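Local coordinates for probable membrane transporter protein MamO (Magnetospirillum magneticum, PDB 5HMA) that promotes magnetite formation in magnetosomes, binding transition metals through an inactive protease-like domain, and as a whole protein activates the MamE protease, at residues 87-90 with 91-94. Numbering follows the deposited sequence.
Sequences FRMA and DVQT
Arg88 and Asp91 meet on the outer side of a short 3-10 segment, a compact example of how a few residues can sort their side chains into a charged side and an apolar one. The first backbone bond runs from Asp91 N to Arg88 O at 2.9 Å, and the second, a weak one, from Val92 N to Met89 O at 3.3 Å. In both charged residues CG lies beside the backbone N. Arg88 then extends through a nearly straight chi2 and bends at chi3 (56°), which brings NH1, alone of the guanidinium nitrogens, obliquely to the oxygen end of the Asp91 carboxylate. Arg88 NH1 lies 3.2 Å from both Asp91 OD1, in a salt bridge, and Asp91 OD2, to which its hydrogen bond is weak (122°). The two planar groups stand 83° apart. Replaced by an alanine, Asp91 would probably leave the guanidinium without its charge partner and set the arginine tip free to turn. On the apolar side, Met89 CE rests 3.9 Å from Val92 CG2, the two side chains lying side by side and pointing the same way, packed against helix 180-185, where Met89 touches Ile183 and Val184 and Val92 touches Ala180. This segment lies in the loop joining the two barrels of the trypsin-like domain. With the pair at the surface, Arg88 exposed and Asp91 partly so, and their hydrogen bond bent, the salt bridge is probably a modest electrostatic supplement to a segment closed by its backbone.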
loop_
_atom_site.group_PDB
_atom_site.type_symbol
_atom_site.label_atom_id
_atom_site.label_comp_id
_atom_site.label_asym_id
_atom_site.label_seq_id
_atom_site.Cartn_x
_atom_site.Cartn_y
_atom_site.Cartn_z
ATOM N N PHE A 87 0.236 4.371 10.243
ATOM C CA PHE A 87 0.393 3.050 10.842
ATOM C C PHE A 87 1.619 3.006 11.752
ATOM O O PHE A 87 2.699 3.464 11.376
ATOM C CB PHE A 87 0.507 1.984 9.745
ATOM C CG PHE A 87 -0.781 1.748 9.016
ATOM C CD1 PHE A 87 -1.810 1.020 9.623
ATOM C CD2 PHE A 87 -0.979 2.258 7.737
ATOM C CE1 PHE A 87 -3.019 0.798 8.964
ATOM C CE2 PHE A 87 -2.193 2.043 7.057
ATOM C CZ PHE A 87 -3.215 1.312 7.678
ATOM N N ARG A 88 1.457 2.457 12.948
ATOM C CA ARG A 88 2.605 2.259 13.833
ATOM C C ARG A 88 3.344 0.981 13.467
ATOM O O ARG A 88 2.780 -0.118 13.571
ATOM C CB ARG A 88 2.169 2.187 15.294
ATOM C CG ARG A 88 1.361 3.363 15.800
ATOM C CD ARG A 88 1.136 3.207 17.301
ATOM N NE ARG A 88 2.405 3.066 18.017
ATOM C CZ ARG A 88 2.597 2.279 19.073
ATOM N NH1 ARG A 88 1.600 1.544 19.549
ATOM N NH2 ARG A 88 3.793 2.224 19.651
ATOM N N MET A 89 4.602 1.109 13.055
ATOM C CA MET A 89 5.381 -0.057 12.628
ATOM C C MET A 89 5.626 -1.056 13.763
ATOM O O MET A 89 5.790 -2.250 13.520
ATOM C CB MET A 89 6.713 0.384 12.019
ATOM C CG MET A 89 6.548 1.155 10.713
ATOM S SD MET A 89 5.554 0.266 9.493
ATOM C CE MET A 89 6.656 -1.106 9.148
ATOM N N ALA A 90 5.640 -0.571 14.998
ATOM C CA ALA A 90 5.750 -1.453 16.153
ATOM C C ALA A 90 4.528 -2.374 16.281
ATOM O O ALA A 90 4.619 -3.438 16.886
ATOM C CB ALA A 90 5.930 -0.636 17.423
ATOM N N ASP A 91 3.397 -1.969 15.705
ATOM C CA ASP A 91 2.142 -2.723 15.836
ATOM C C ASP A 91 1.915 -3.708 14.695
ATOM O O ASP A 91 0.877 -4.369 14.636
ATOM C CB ASP A 91 0.936 -1.780 15.906
ATOM C CG ASP A 91 0.865 -1.009 17.205
ATOM O OD1 ASP A 91 1.680 -1.278 18.116
ATOM O OD2 ASP A 91 -0.020 -0.133 17.313
ATOM N N VAL A 92 2.875 -3.786 13.782
ATOM C CA VAL A 92 2.795 -4.703 12.647
ATOM C C VAL A 92 2.566 -6.139 13.126
ATOM O O VAL A 92 3.206 -6.579 14.092
ATOM C CB VAL A 92 4.065 -4.578 11.800
ATOM C CG1 VAL A 92 4.388 -5.878 11.108
ATOM C CG2 VAL A 92 3.919 -3.410 10.810
ATOM N N GLN A 93 1.634 -6.857 12.495
ATOM C CA GLN A 93 1.347 -8.253 12.897
ATOM C C GLN A 93 1.372 -9.208 11.712
ATOM O O GLN A 93 1.132 -8.803 10.570
ATOM C CB GLN A 93 -0.024 -8.381 13.578
ATOM C CG GLN A 93 -0.329 -7.373 14.666
ATOM C CD GLN A 93 0.173 -7.804 16.017
ATOM O OE1 GLN A 93 0.618 -8.944 16.193
ATOM N NE2 GLN A 93 0.110 -6.893 16.991
ATOM N N THR A 94 1.633 -10.484 11.991
ATOM C CA THR A 94 1.418 -11.540 10.999
ATOM C C THR A 94 -0.056 -11.984 10.985
ATOM O O THR A 94 -0.796 -11.762 11.952
ATOM C CB THR A 94 2.305 -12.762 11.264
ATOM O OG1 THR A 94 2.005 -13.292 12.558
ATOM C CG2 THR A 94 3.776 -12.381 11.200
#